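Local coordinates for beta-hydroxyacyl-(Acyl-carrier-protein) dehydratase FabA/FabZ (Xenorhabdus doucetiae, PDB 6QSR) that probably acts as a hotdog-fold dehydratase (lyase) on 3-hydroxyacyl chains carried by acyl carrier protein in aryl polyene pigment biosynthesis, at residues 39-44 and 52-57. Residues are numbered along the deposited sequence; the frame is centred on the assembly and turned at random.
Sequences VLLEQV and VHCQVT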
# COMPACT_ATOMS: atom_id res chain seq x y z
N VAL B 39 4.74 -10.34 1.08
CA VAL B 39 6.02 -9.68 1.29
C VAL B 39 6.46 -9.23 -0.09
O VAL B 39 6.68 -10.07 -0.97
CB VAL B 39 7.07 -10.61 1.91
CG1 VAL B 39 8.43 -9.92 1.99
CG2 VAL B 39 6.62 -11.08 3.28
N LEU B 40 6.60 -7.92 -0.27
CA LEU B 40 6.88 -7.34 -1.57
C LEU B 40 8.32 -6.79 -1.66
O LEU B 40 8.59 -5.93 -2.48
CB LEU B 40 5.84 -6.25 -1.89
CG LEU B 40 4.52 -6.77 -2.46
CD1 LEU B 40 3.60 -7.31 -1.37
CD2 LEU B 40 3.81 -5.69 -3.25
N LEU B 41 9.22 -7.30 -0.82
CA LEU B 41 10.65 -6.98 -0.90
C LEU B 41 11.42 -8.29 -0.92
O LEU B 41 10.93 -9.31 -0.45
CB LEU B 41 11.10 -6.12 0.28
CG LEU B 41 10.29 -4.85 0.58
CD1 LEU B 41 10.68 -4.27 1.93
CD2 LEU B 41 10.50 -3.83 -0.53
N GLU B 42 12.64 -8.25 -1.45
CA GLU B 42 13.50 -9.44 -1.59
C GLU B 42 14.80 -9.40 -0.78
O GLU B 42 15.27 -10.44 -0.38
CB GLU B 42 13.79 -9.68 -3.07
CG GLU B 42 12.56 -10.18 -3.82
CD GLU B 42 12.71 -10.26 -5.32
OE1 GLU B 42 13.53 -9.53 -5.91
OE2 GLU B 42 11.97 -11.07 -5.93
N GLN B 43 15.36 -8.21 -0.53
CA GLN B 43 16.68 -8.10 0.07
C GLN B 43 16.79 -6.89 1.00
O GLN B 43 16.41 -5.78 0.61
CB GLN B 43 17.70 -7.98 -1.07
CG GLN B 43 19.16 -8.04 -0.67
CD GLN B 43 19.82 -9.37 -0.99
OE1 GLN B 43 19.24 -10.44 -0.78
NE2 GLN B 43 21.05 -9.30 -1.50
N VAL B 44 17.29 -7.10 2.23
CA VAL B 44 17.71 -5.99 3.10
C VAL B 44 19.14 -5.64 2.70
O VAL B 44 20.02 -6.50 2.73
CB VAL B 44 17.68 -6.34 4.61
CG1 VAL B 44 17.94 -5.10 5.46
CG2 VAL B 44 16.36 -6.94 5.01
N VAL B 52 16.72 2.98 6.27
CA VAL B 52 16.63 1.62 5.78
C VAL B 52 16.70 1.60 4.26
O VAL B 52 16.09 2.45 3.59
CB VAL B 52 15.37 0.87 6.32
CG1 VAL B 52 14.08 1.61 5.97
CG2 VAL B 52 15.32 -0.56 5.82
N HIS B 53 17.47 0.64 3.73
CA HIS B 53 17.60 0.39 2.30
C HIS B 53 17.27 -1.08 2.05
O HIS B 53 17.92 -1.98 2.60
CB HIS B 53 19.02 0.69 1.85
CG HIS B 53 19.27 0.50 0.38
ND1 HIS B 53 20.51 0.73 -0.18
CD2 HIS B 53 18.46 0.12 -0.64
CE1 HIS B 53 20.46 0.49 -1.48
NE2 HIS B 53 19.23 0.12 -1.78
N CYS B 54 16.25 -1.30 1.21
CA CYS B 54 15.83 -2.62 0.77
C CYS B 54 15.72 -2.64 -0.74
O CYS B 54 15.63 -1.60 -1.40
CB CYS B 54 14.47 -2.99 1.36
SG CYS B 54 14.46 -3.26 3.14
N GLN B 55 15.70 -3.85 -1.29
CA GLN B 55 15.76 -4.05 -2.72
C GLN B 55 14.75 -5.09 -3.17
O GLN B 55 14.42 -6.03 -2.44
CB GLN B 55 17.18 -4.46 -3.11
CG GLN B 55 17.51 -4.23 -4.57
CD GLN B 55 18.99 -4.39 -4.86
OE1 GLN B 55 19.51 -5.50 -4.86
NE2 GLN B 55 19.68 -3.28 -5.13
N VAL B 56 14.25 -4.91 -4.39
CA VAL B 56 13.34 -5.87 -5.00
C VAL B 56 13.39 -5.73 -6.51
O VAL B 56 13.58 -4.63 -7.02
CB VAL B 56 11.90 -5.68 -4.47
CG1 VAL B 56 11.30 -4.35 -4.91
CG2 VAL B 56 11.02 -6.85 -4.89
N THR B 57 13.20 -6.84 -7.22
CA THR B 57 13.30 -6.86 -8.68
C THR B 57 11.92 -7.15 -9.29
O THR B 57 11.19 -8.02 -8.81
CB THR B 57 14.39 -7.86 -9.15
OG1 THR B 57 15.64 -7.48 -8.58
CG2 THR B 57 14.53 -7.89 -10.67
O HOH W 1 16.02 -7.99 -5.77
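A classic beta bulge lies at the open end of the antiparallel hairpin of strands 43-48 and 51-57, where Glu42 and Gln43 both face Gln55. The carbonyl of Gln55 accepts two backbone hydrogen bonds. Glu42 N reaches Gln55 O at 3.0 Å in the carbonyl plane, while Gln43 N comes to the same oxygen tilted 23° from that plane. Gln55 N donates back to Gln43 O, at 2.8 Å. This oxygen also receives a CA-H contact from Cys54.

The Glu42 side chain adds a further hydrogen bond to the strand. Glu42 CG lies anti to its carbonyl carbon (chi1 -71°), and the extended chain crosses over Val56. Its OE1 thereby accepts from Thr57 N at 3.0 Å, met 49° out of the carboxylate plane. A water donates to the same OE1 and hydrogen-bonds Thr57 OG1, tying the two side chains together. On the buried face, Leu41 CD1 rests on Cys54 CB at 4.0 Å. Val56 CG2 sits 3.5 Å from Leu40 O, a buried carbonyl with no polar partner. Helix 79-97 touches this face, with Met82 on Val56 and Val89 on Val44. On the other face, Gln43 and Gln55 meet through their CB atoms, and Gln55 NE2 hydrogen-bonds Asp128 OD1 of the next strand. The arrangement fits a hotdog fold, whose curved antiparallel sheet wraps a long central helix.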